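Local atomic coordinates of putative mannose-1-phosphate guanylyl transferase (Thermus thermophilus, PDB entry 2CU2), a protein that probably transfers a guanylyl group from GTP to mannose-1-phosphate, yielding GDP-mannose. Residues L29-G34 against D254-W259; E39-R44 against L104-D109; R264-D269 against V274-G279; V298-L301 against V307-K310. All blocks are in the same frame, centred on the assembly; numbering follows the deposited sequence.

Side-chain packing carries all four contacts, but their settings differ. Contact 2 lies deepest, its centre about 8 Å from that of the chain, and fastens helix 37-45 to the end of a central strand with a bridging water. Contact 1 is also buried, joining two loops through one valine. Contact 3, partly buried, sets helix 261-266 against the edge strand 274-276 through an aromatic ring; it touches contact 1 through the Asp254-Arg264 salt bridge and around Phe32. Contact 4 lies farthest out, yet is buried, with a second subunit among its neighbours; its strand 306-311 belongs to the same sheet as strand 274-276 of contact 3, and Trp259 of contact 1 reaches its Val307 and Ala309.

Contact 1 (L29-G34 against D254-W259); sequences LPLFEG and DDVGNW
The backbone N of Val256, the residue that meets both Leu31 and Phe32, donates to Asp254 OD1 at 3.0 Å with an angle of 159° at the hydrogen. This closes an Asx turn, and the carboxylate oxygen accepts the hydrogen bond with its anti lone pair. Arg264 NH2 grips the same oxygen in a salt bridge, so two donors hold Asp254 and, through it, fix the bend that presents Val256. The next residues repeat the scheme less firmly, with a weak bond of 3.0 Å from Gly257 N to Asp255 OD2, an oxygen also hydrogen-bonded to Tyr148 OH.

Val256 divides its two methyls between its partners. CG1, anti to the backbone N (chi1 -165°), lies 4.0 Å from Leu31 CD1, and the two side chains run past each other in opposite directions. CG2 comes to the rim of the Phe32 ring, near its plane, at 4.2 Å from CE2. Both distances are ordinary van der Waals separations, so the interface is apolar, and the polar bonds lie within 254-259, where they shape the turn.

Leu31 also packs on Leu19 and Leu37, and the Phe32 ring meets Tyr111. The contact thus ties the long loop between strand 3-8 and helix 37-45 to the loop leading from strand 253-254 into helix 261-266, whose Val265 and Phe266 receive Phe32, while Trp259 reaches strand 306-311.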
loop_
_atom_site.group_PDB
_atom_site.type_symbol
_atom_site.label_atom_id
_atom_site.label_comp_id
_atom_site.label_asym_id
_atom_site.label_seq_id
_atom_site.Cartn_x
_atom_site.Cartn_y
_atom_site.Cartn_z
ATOM N N LEU A 29 8.033 2.035 -18.290
ATOM C CA LEU A 29 6.993 1.986 -17.273
ATOM C C LEU A 29 5.654 2.587 -17.706
ATOM O O LEU A 29 5.583 3.671 -18.271
ATOM C CB LEU A 29 7.558 2.738 -16.066
ATOM C CG LEU A 29 8.904 2.166 -15.611
ATOM C CD1 LEU A 29 9.502 2.936 -14.431
ATOM C CD2 LEU A 29 8.806 0.707 -15.167
ATOM N N PRO A 30 4.541 1.872 -17.448
ATOM C CA PRO A 30 3.217 2.354 -17.823
ATOM C C PRO A 30 2.757 3.474 -16.894
ATOM O O PRO A 30 2.323 3.251 -15.772
ATOM C CB PRO A 30 2.249 1.178 -17.731
ATOM C CG PRO A 30 2.860 0.164 -16.774
ATOM C CD PRO A 30 4.412 0.553 -16.836
ATOM N N LEU A 31 2.892 4.724 -17.387
ATOM C CA LEU A 31 2.631 5.875 -16.523
ATOM C C LEU A 31 1.401 6.682 -16.960
ATOM O O LEU A 31 0.269 6.390 -16.597
ATOM C CB LEU A 31 3.872 6.765 -16.531
ATOM C CG LEU A 31 4.900 6.344 -15.478
ATOM C CD1 LEU A 31 6.167 7.200 -15.524
ATOM C CD2 LEU A 31 4.365 6.449 -14.051
ATOM N N PHE A 32 1.661 7.762 -17.729
ATOM C CA PHE A 32 0.589 8.676 -18.125
ATOM C C PHE A 32 -0.272 8.108 -19.264
ATOM O O PHE A 32 0.225 7.640 -20.280
ATOM C CB PHE A 32 1.225 9.996 -18.563
ATOM C CG PHE A 32 2.049 10.559 -17.442
ATOM C CD1 PHE A 32 1.417 11.058 -16.310
ATOM C CD2 PHE A 32 3.430 10.588 -17.545
ATOM C CE1 PHE A 32 2.177 11.588 -15.275
ATOM C CE2 PHE A 32 4.184 11.121 -16.502
ATOM C CZ PHE A 32 3.562 11.621 -15.366
ATOM N N GLU A 33 -1.607 8.093 -19.076
ATOM C CA GLU A 33 -2.478 7.525 -20.101
ATOM C C GLU A 33 -2.275 6.012 -20.245
ATOM O O GLU A 33 -2.781 5.376 -21.160
ATOM C CB GLU A 33 -2.190 8.224 -21.433
ATOM C CG GLU A 33 -2.860 9.599 -21.528
ATOM C CD GLU A 33 -2.645 10.180 -22.909
ATOM O OE1 GLU A 33 -2.657 9.425 -23.872
ATOM O OE2 GLU A 33 -2.499 11.401 -23.011
ATOM N N GLY A 34 -1.530 5.426 -19.313
ATOM C CA GLY A 34 -1.268 3.984 -19.352
ATOM C C GLY A 34 -0.124 3.630 -20.306
ATOM O O GLY A 34 0.197 2.472 -20.548
ATOM N N ASP A 254 8.394 17.609 -18.234
ATOM C CA ASP A 254 8.967 17.160 -16.968
ATOM C C ASP A 254 9.857 15.933 -17.196
ATOM O O ASP A 254 9.585 15.086 -18.032
ATOM C CB ASP A 254 7.817 16.793 -16.028
ATOM C CG ASP A 254 8.248 17.008 -14.583
ATOM O OD1 ASP A 254 9.067 16.221 -14.105
ATOM O OD2 ASP A 254 7.752 17.939 -13.950
ATOM N N ASP A 255 10.974 15.873 -16.452
ATOM C CA ASP A 255 11.854 14.726 -16.636
ATOM C C ASP A 255 11.304 13.465 -15.953
ATOM O O ASP A 255 11.784 12.356 -16.154
ATOM C CB ASP A 255 13.259 15.081 -16.129
ATOM C CG ASP A 255 13.340 14.976 -14.611
ATOM O OD1 ASP A 255 14.435 14.694 -14.119
ATOM O OD2 ASP A 255 12.341 15.213 -13.942
ATOM N N VAL A 256 10.264 13.677 -15.120
ATOM C CA VAL A 256 9.663 12.564 -14.383
ATOM C C VAL A 256 10.680 11.805 -13.527
ATOM O O VAL A 256 10.766 10.584 -13.550
ATOM C CB VAL A 256 8.998 11.607 -15.374
ATOM C CG1 VAL A 256 8.066 10.659 -14.623
ATOM C CG2 VAL A 256 8.199 12.386 -16.405
ATOM N N GLY A 257 11.488 12.571 -12.770
ATOM C CA GLY A 257 12.581 11.963 -12.010
ATOM C C GLY A 257 12.083 11.206 -10.780
ATOM O O GLY A 257 12.668 10.226 -10.333
ATOM N N ASN A 258 10.994 11.655 -10.162
ATOM C CA ASN A 258 10.459 10.969 -8.988
ATOM C C ASN A 258 8.927 10.999 -8.953
ATOM O O ASN A 258 8.272 11.606 -9.790
ATOM C CB ASN A 258 11.022 11.652 -7.740
ATOM C CG ASN A 258 10.523 13.073 -7.678
ATOM O OD1 ASN A 258 9.335 13.350 -7.821
ATOM N ND2 ASN A 258 11.471 13.998 -7.454
ATOM N N TRP A 259 8.370 10.269 -7.967
ATOM C CA TRP A 259 6.918 10.119 -7.901
ATOM C C TRP A 259 6.186 11.464 -7.868
ATOM O O TRP A 259 5.062 11.604 -8.331
ATOM C CB TRP A 259 6.576 9.310 -6.649
ATOM C CG TRP A 259 6.783 7.866 -6.896
ATOM C CD1 TRP A 259 7.772 7.043 -6.312
ATOM C CD2 TRP A 259 5.990 7.010 -7.753
ATOM N NE1 TRP A 259 7.673 5.749 -6.711
ATOM C CE2 TRP A 259 6.526 5.702 -7.649
ATOM C CE3 TRP A 259 4.900 7.237 -8.591
ATOM C CZ2 TRP A 259 5.957 4.662 -8.364
ATOM C CZ3 TRP A 259 4.334 6.197 -9.308
ATOM C CH2 TRP A 259 4.868 4.900 -9.196
#

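Contact 2 (E39-R44 against L104-D109)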
loop_
_atom_site.group_PDB
_atom_site.type_symbol
_atom_site.label_atom_id
_atom_site.label_comp_id
_atom_site.label_asym_id
_atom_site.label_seq_id
_atom_site.Cartn_x
_atom_site.Cartn_y
_atom_site.Cartn_z
ATOM N N GLU A 39 7.006 4.840 -25.393
ATOM C CA GLU A 39 5.873 4.718 -26.301
ATOM C C GLU A 39 5.392 6.096 -26.766
ATOM O O GLU A 39 5.229 6.335 -27.964
ATOM C CB GLU A 39 4.733 3.985 -25.593
ATOM C CG GLU A 39 3.640 3.468 -26.504
ATOM C CD GLU A 39 2.538 2.749 -25.727
ATOM O OE1 GLU A 39 2.833 2.156 -24.653
ATOM O OE2 GLU A 39 1.382 2.777 -26.200
ATOM N N ALA A 40 5.171 7.000 -25.814
ATOM C CA ALA A 40 4.704 8.346 -26.128
ATOM C C ALA A 40 5.752 9.110 -26.938
ATOM O O ALA A 40 5.413 9.918 -27.800
ATOM C CB ALA A 40 4.378 9.110 -24.829
ATOM N N THR A 41 7.025 8.843 -26.654
ATOM C CA THR A 41 8.130 9.500 -27.345
ATOM C C THR A 41 8.177 9.118 -28.823
ATOM O O THR A 41 8.298 9.978 -29.696
ATOM C CB THR A 41 9.490 9.115 -26.717
ATOM O OG1 THR A 41 9.529 9.550 -25.354
ATOM C CG2 THR A 41 10.638 9.756 -27.495
ATOM N N LEU A 42 8.096 7.822 -29.100
ATOM C CA LEU A 42 8.143 7.342 -30.478
ATOM C C LEU A 42 6.951 7.861 -31.290
ATOM O O LEU A 42 7.095 8.243 -32.452
ATOM C CB LEU A 42 8.172 5.805 -30.498
ATOM C CG LEU A 42 9.344 5.138 -29.753
ATOM C CD1 LEU A 42 9.153 3.631 -29.724
ATOM C CD2 LEU A 42 10.658 5.498 -30.425
ATOM N N GLU A 43 5.779 7.880 -30.671
ATOM C CA GLU A 43 4.561 8.340 -31.332
ATOM C C GLU A 43 4.672 9.821 -31.677
ATOM O O GLU A 43 4.265 10.265 -32.747
ATOM C CB GLU A 43 3.372 8.100 -30.403
ATOM C CG GLU A 43 2.090 8.762 -30.825
ATOM C CD GLU A 43 0.964 8.492 -29.843
ATOM O OE1 GLU A 43 -0.100 9.138 -29.977
ATOM O OE2 GLU A 43 1.140 7.634 -28.942
ATOM N N ARG A 44 5.240 10.570 -30.745
ATOM C CA ARG A 44 5.447 12.004 -30.864
ATOM C C ARG A 44 6.487 12.333 -31.944
ATOM O O ARG A 44 6.414 13.378 -32.605
ATOM C CB ARG A 44 5.912 12.509 -29.496
ATOM C CG ARG A 44 6.368 13.939 -29.399
ATOM C CD ARG A 44 6.813 14.193 -27.961
ATOM N NE ARG A 44 5.740 13.851 -27.035
ATOM C CZ ARG A 44 5.864 13.040 -25.988
ATOM N NH1 ARG A 44 7.032 12.466 -25.708
ATOM N NH2 ARG A 44 4.805 12.797 -25.224
ATOM N N LEU A 104 19.256 14.101 -34.643
ATOM C CA LEU A 104 18.475 14.620 -33.539
ATOM C C LEU A 104 18.703 13.650 -32.374
ATOM O O LEU A 104 18.624 12.435 -32.549
ATOM C CB LEU A 104 17.007 14.648 -33.963
ATOM C CG LEU A 104 16.050 15.692 -33.405
ATOM C CD1 LEU A 104 16.704 17.066 -33.364
ATOM C CD2 LEU A 104 14.810 15.701 -34.293
ATOM N N VAL A 105 19.025 14.181 -31.201
ATOM C CA VAL A 105 19.262 13.338 -30.035
ATOM C C VAL A 105 18.246 13.661 -28.948
ATOM O O VAL A 105 18.126 14.811 -28.526
ATOM C CB VAL A 105 20.685 13.553 -29.467
ATOM C CG1 VAL A 105 20.821 12.857 -28.126
ATOM C CG2 VAL A 105 21.719 13.021 -30.443
ATOM N N LEU A 106 17.512 12.652 -28.491
ATOM C CA LEU A 106 16.520 12.887 -27.453
ATOM C C LEU A 106 16.325 11.752 -26.455
ATOM O O LEU A 106 16.463 10.572 -26.788
ATOM C CB LEU A 106 15.169 13.221 -28.082
ATOM C CG LEU A 106 14.678 12.244 -29.148
ATOM C CD1 LEU A 106 13.351 11.637 -28.735
ATOM C CD2 LEU A 106 14.543 12.981 -30.462
ATOM N N PRO A 107 16.000 12.102 -25.201
ATOM C CA PRO A 107 15.686 11.151 -24.142
ATOM C C PRO A 107 14.283 10.569 -24.316
ATOM O O PRO A 107 13.384 11.187 -24.869
ATOM C CB PRO A 107 15.791 11.888 -22.814
ATOM C CG PRO A 107 15.545 13.362 -23.107
ATOM C CD PRO A 107 15.874 13.454 -24.672
ATOM N N ALA A 108 14.126 9.316 -23.848
ATOM C CA ALA A 108 12.842 8.652 -23.994
ATOM C C ALA A 108 12.104 8.586 -22.657
ATOM O O ALA A 108 11.029 8.016 -22.537
ATOM C CB ALA A 108 13.096 7.242 -24.528
ATOM N N ASP A 109 12.734 9.162 -21.620
ATOM C CA ASP A 109 12.124 9.084 -20.298
ATOM C C ASP A 109 11.624 10.443 -19.801
ATOM O O ASP A 109 11.662 10.752 -18.620
ATOM C CB ASP A 109 13.144 8.484 -19.324
ATOM C CG ASP A 109 14.335 9.425 -19.159
ATOM O OD1 ASP A 109 14.854 9.880 -20.182
ATOM O OD2 ASP A 109 14.776 9.633 -18.031
HETATM O O HOH W 1 10.645 11.600 -23.758
#
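Thr41 of helix 37-45 meets the end of strand 102-107 with two different branches, and they behave differently. Its methyl makes the tight part: CG2 lies 3.5 Å from Leu106 CD1, a close approach for two carbons, with the side chains running past each other in opposite directions. Leu106 reaches this place with CG between its backbone N and carbonyl carbon (chi1 51°) and a second torsion far from a staggered value (120°); Val7 and Tyr118 touch it as well. The helix backbone comes near too, the CA atoms of Thr41 and Ala108 being 5.8 Å apart.

The hydroxyl side is looser. With chi1 of Thr41 at -62°, OG1 sits beside the backbone N and turns back along the helix to bond Leu37 O. Ala108 O is 3.5 Å from OG1, which makes a contact and not a hydrogen bond. The distance to the strand is spanned by water 1, which donates to Thr41 OG1 at 2.8 Å and to Pro107 O at 3.0 Å.

One residue thus serves both chemistries. The methyl joins the apolar layer between helix and central sheet of this GT-A-type domain, whereas the hydroxyl gives its proton to its own helix and accepts one from the water. The water in turn supplies a donor to the carbonyl of Pro107 where the strand gives way to a loop.

Contact 3 (R264-D269 against V274-G279); sequences RVFSQD and VVLGEG
Phe266 and Val274 provide the CH-pi part of this contact. Val274 CG1 stands 3.5 Å from the centroid of the Phe266 ring and only 8° off its normal, so the methyl sits squarely over the middle of one face. The valine can do this because CG1 is anti to its backbone N (chi1 171°), the two side chains approaching from opposite directions.

Plain apolar packing takes the rim of the same ring, where Leu276 CD2 lies near the ring plane at 3.9 Å from Phe266 CZ.

Polar groups play a secondary part. Val275 O comes obliquely within 3.7 Å of Phe266 CZ, so three successive strand residues touch one ring. From the amide of Gln268, NE2 crosses to 3.7 Å from Val274 CG2 and also has a weak hydrogen bond to Asn273 O, whereas OE1 stays within its own segment, in plane at the ring edge of Phe266. Ser267 OG donates to Arg264 O at 2.9 Å, nearly straight on to the carbonyl (172°). Ser267 has positive phi, and the bond ties it back to the last turn as the chain quits the helix and heads for Gln268.

The arrangement lays the end of helix 261-266 against strand 274-276, an outermost strand of its sheet within the chain, which pairs in parallel with strand 290-293. Phe32, from the loop before helix 37-45, touches Leu276 of that strand.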
loop_
_atom_site.group_PDB
_atom_site.type_symbol
_atom_site.label_atom_id
_atom_site.label_comp_id
_atom_site.label_asym_id
_atom_site.label_seq_id
_atom_site.Cartn_x
_atom_site.Cartn_y
_atom_site.Cartn_z
ATOM N N ARG A 264 3.189 17.223 -10.737
ATOM C CA ARG A 264 3.589 18.332 -11.595
ATOM C C ARG A 264 3.053 18.118 -13.004
ATOM O O ARG A 264 2.505 19.035 -13.625
ATOM C CB ARG A 264 5.117 18.453 -11.641
ATOM C CG ARG A 264 5.773 18.665 -10.275
ATOM C CD ARG A 264 7.227 19.084 -10.417
ATOM N NE ARG A 264 8.011 18.118 -11.188
ATOM C CZ ARG A 264 9.042 17.426 -10.706
ATOM N NH1 ARG A 264 9.425 17.585 -9.443
ATOM N NH2 ARG A 264 9.694 16.575 -11.489
ATOM N N VAL A 265 3.209 16.903 -13.510
ATOM C CA VAL A 265 2.740 16.607 -14.850
ATOM C C VAL A 265 1.231 16.823 -14.983
ATOM O O VAL A 265 0.775 17.350 -15.991
ATOM C CB VAL A 265 3.101 15.166 -15.264
ATOM C CG1 VAL A 265 2.413 14.819 -16.586
ATOM C CG2 VAL A 265 4.618 15.037 -15.409
ATOM N N PHE A 266 0.458 16.444 -13.966
ATOM C CA PHE A 266 -0.984 16.617 -14.115
ATOM C C PHE A 266 -1.356 18.103 -14.277
ATOM O O PHE A 266 -2.294 18.475 -14.973
ATOM C CB PHE A 266 -1.668 16.004 -12.885
ATOM C CG PHE A 266 -2.138 14.593 -13.160
ATOM C CD1 PHE A 266 -1.232 13.630 -13.601
ATOM C CD2 PHE A 266 -3.474 14.251 -12.977
ATOM C CE1 PHE A 266 -1.673 12.340 -13.878
ATOM C CE2 PHE A 266 -3.903 12.954 -13.256
ATOM C CZ PHE A 266 -3.005 11.999 -13.705
ATOM N N SER A 267 -0.593 18.968 -13.571
ATOM C CA SER A 267 -0.781 20.411 -13.700
ATOM C C SER A 267 -2.207 20.856 -13.357
ATOM O O SER A 267 -2.845 21.635 -14.056
ATOM C CB SER A 267 -0.412 20.826 -15.125
ATOM O OG SER A 267 1.015 20.869 -15.245
ATOM N N GLN A 268 -2.710 20.309 -12.239
ATOM C CA GLN A 268 -4.019 20.738 -11.756
ATOM C C GLN A 268 -3.913 21.461 -10.404
ATOM O O GLN A 268 -2.842 21.847 -9.951
ATOM C CB GLN A 268 -4.913 19.500 -11.629
ATOM C CG GLN A 268 -4.230 18.381 -10.839
ATOM C CD GLN A 268 -5.066 17.128 -10.913
ATOM O OE1 GLN A 268 -5.570 16.726 -11.946
ATOM N NE2 GLN A 268 -5.157 16.473 -9.741
ATOM N N ASP A 269 -5.026 21.662 -9.705
ATOM C CA ASP A 269 -4.947 22.262 -8.374
ATOM C C ASP A 269 -4.167 21.276 -7.503
ATOM O O ASP A 269 -4.501 20.090 -7.449
ATOM C CB ASP A 269 -6.335 22.470 -7.768
ATOM C CG ASP A 269 -7.139 23.520 -8.501
ATOM O OD1 ASP A 269 -6.556 24.553 -8.894
ATOM O OD2 ASP A 269 -8.357 23.318 -8.672
ATOM N N VAL A 274 -3.883 12.910 -7.366
ATOM C CA VAL A 274 -3.405 12.469 -8.669
ATOM C C VAL A 274 -3.357 10.949 -8.661
ATOM O O VAL A 274 -2.695 10.345 -7.814
ATOM C CB VAL A 274 -1.995 13.019 -8.955
ATOM C CG1 VAL A 274 -1.430 12.386 -10.208
ATOM C CG2 VAL A 274 -2.056 14.534 -9.107
ATOM N N VAL A 275 -4.056 10.335 -9.607
ATOM C CA VAL A 275 -4.117 8.885 -9.682
ATOM C C VAL A 275 -3.694 8.317 -11.033
ATOM O O VAL A 275 -4.101 8.822 -12.079
ATOM C CB VAL A 275 -5.546 8.402 -9.393
ATOM C CG1 VAL A 275 -5.602 6.878 -9.415
ATOM C CG2 VAL A 275 -6.013 8.956 -8.059
ATOM N N LEU A 276 -2.865 7.280 -11.006
ATOM C CA LEU A 276 -2.432 6.604 -12.227
ATOM C C LEU A 276 -2.504 5.110 -11.980
ATOM O O LEU A 276 -2.603 4.666 -10.835
ATOM C CB LEU A 276 -1.003 6.986 -12.630
ATOM C CG LEU A 276 -0.789 8.307 -13.370
ATOM C CD1 LEU A 276 0.651 8.351 -13.866
ATOM C CD2 LEU A 276 -1.762 8.425 -14.557
ATOM N N GLY A 277 -2.445 4.336 -13.055
ATOM C CA GLY A 277 -2.534 2.894 -12.927
ATOM C C GLY A 277 -3.941 2.473 -13.291
ATOM O O GLY A 277 -4.818 3.321 -13.477
ATOM N N GLU A 278 -4.171 1.170 -13.389
ATOM C CA GLU A 278 -5.494 0.669 -13.741
ATOM C C GLU A 278 -6.341 0.387 -12.505
ATOM O O GLU A 278 -7.551 0.167 -12.606
ATOM C CB GLU A 278 -5.358 -0.595 -14.590
ATOM C CG GLU A 278 -4.585 -0.363 -15.875
ATOM C CD GLU A 278 -5.173 0.780 -16.683
ATOM O OE1 GLU A 278 -6.391 0.731 -16.969
ATOM O OE2 GLU A 278 -4.423 1.724 -17.028
ATOM N N GLY A 279 -5.698 0.395 -11.342
ATOM C CA GLY A 279 -6.412 0.151 -10.099
ATOM C C GLY A 279 -7.326 1.308 -9.734
ATOM O O GLY A 279 -7.358 2.317 -10.436
#

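Contact 4 (V298-L301 against V307-K310); sequences VATL and VVAK
Lys310 starts at Val298 and ends among acids, and tracing it explains much of this contact. Its CB is 4.2 Å from Val298 CG2, apolar carbon against apolar carbon. CG, anti to the backbone N (chi1 175°), carries the chain on, and a second torsion of -128°, well away from a staggered value, brings CD back to 4.5 Å from the same methyl. Beyond it CE moves off, and NZ ends in salt bridges to Asp294 of its own chain and to Asp313 of the second subunit, with a hydrogen bond to Gly312 O. Three acceptors thus probably steady the ammonium charge at the subunit interface, while the stem of the side chain serves as hydrophobic filling against Val315 of its own chain and Val315 of the second subunit.

The other methyl of Val298, CG1, lies 4.0 Å from Val308 CG1, the valines sliding past each other in opposite directions. Farther along, Thr300 CG2 approaches Val308 CG2 at 4.3 Å, and Thr300 OG1 is hydrogen-bonded to His281 and Thr286.

The strand segments run nearly antiparallel, at 160°, with a closest approach of 9.1 Å between the segment axes, so they are not hydrogen-bonded neighbours but face each other across side chains. This is consistent with the interior of the beta-helix domain assigned to this region. Strand 297-301 pairs in parallel with strand 280-284, and strand 306-311 lies between strands 290-293 and 314-319 of the facing sheet. Val298, Ala299 and Thr300 also form a parallel ladder with a strand of the second subunit, which continues the sheet across the dimer.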
loop_
_atom_site.group_PDB
_atom_site.type_symbol
_atom_site.label_atom_id
_atom_site.label_comp_id
_atom_site.label_asym_id
_atom_site.label_seq_id
_atom_site.Cartn_x
_atom_site.Cartn_y
_atom_site.Cartn_z
ATOM N N VAL A 298 -6.767 1.010 -3.885
ATOM C CA VAL A 298 -5.931 1.697 -2.910
ATOM C C VAL A 298 -6.748 2.687 -2.080
ATOM O O VAL A 298 -7.362 3.612 -2.593
ATOM C CB VAL A 298 -4.821 2.435 -3.656
ATOM C CG1 VAL A 298 -4.085 3.368 -2.695
ATOM C CG2 VAL A 298 -3.834 1.439 -4.235
ATOM N N ALA A 299 -6.947 2.472 -0.787
ATOM C CA ALA A 299 -7.827 3.341 -0.028
ATOM C C ALA A 299 -7.011 4.199 0.921
ATOM O O ALA A 299 -6.156 3.702 1.660
ATOM C CB ALA A 299 -8.850 2.518 0.751
ATOM N N THR A 300 -7.262 5.500 0.878
ATOM C CA THR A 300 -6.574 6.433 1.742
ATOM C C THR A 300 -7.661 7.103 2.565
ATOM O O THR A 300 -8.720 7.465 2.048
ATOM C CB THR A 300 -5.762 7.458 0.928
ATOM O OG1 THR A 300 -6.633 8.207 0.071
ATOM C CG2 THR A 300 -4.735 6.735 0.066
ATOM N N LEU A 301 -7.396 7.245 3.855
ATOM C CA LEU A 301 -8.354 7.818 4.773
ATOM C C LEU A 301 -7.682 8.856 5.665
ATOM O O LEU A 301 -6.768 8.535 6.436
ATOM C CB LEU A 301 -8.943 6.675 5.616
ATOM C CG LEU A 301 -9.441 5.354 5.028
ATOM C CD1 LEU A 301 -9.478 4.308 6.107
ATOM C CD2 LEU A 301 -10.840 5.532 4.435
ATOM N N VAL A 307 2.553 9.964 -1.074
ATOM C CA VAL A 307 2.693 9.198 -2.291
ATOM C C VAL A 307 2.419 7.778 -1.815
ATOM O O VAL A 307 3.054 7.299 -0.879
ATOM C CB VAL A 307 4.132 9.225 -2.875
ATOM C CG1 VAL A 307 4.287 8.086 -3.901
ATOM C CG2 VAL A 307 4.419 10.568 -3.537
ATOM N N VAL A 308 1.446 7.120 -2.427
ATOM C CA VAL A 308 1.135 5.737 -2.091
ATOM C C VAL A 308 1.196 5.052 -3.449
ATOM O O VAL A 308 0.372 5.336 -4.321
ATOM C CB VAL A 308 -0.280 5.586 -1.507
ATOM C CG1 VAL A 308 -0.499 4.137 -1.048
ATOM C CG2 VAL A 308 -0.471 6.548 -0.346
ATOM N N ALA A 309 2.181 4.176 -3.640
ATOM C CA ALA A 309 2.354 3.494 -4.917
ATOM C C ALA A 309 2.369 1.986 -4.758
ATOM O O ALA A 309 3.218 1.432 -4.056
ATOM C CB ALA A 309 3.649 3.961 -5.592
ATOM N N LYS A 310 1.429 1.328 -5.429
ATOM C CA LYS A 310 1.296 -0.120 -5.343
ATOM C C LYS A 310 1.475 -0.779 -6.711
ATOM O O LYS A 310 0.770 -0.488 -7.667
ATOM C CB LYS A 310 -0.092 -0.440 -4.787
ATOM C CG LYS A 310 -0.378 -1.943 -4.771
ATOM C CD LYS A 310 -1.706 -2.288 -5.448
ATOM C CE LYS A 310 -1.934 -3.799 -5.559
ATOM N NZ LYS A 310 -1.065 -4.353 -6.596
#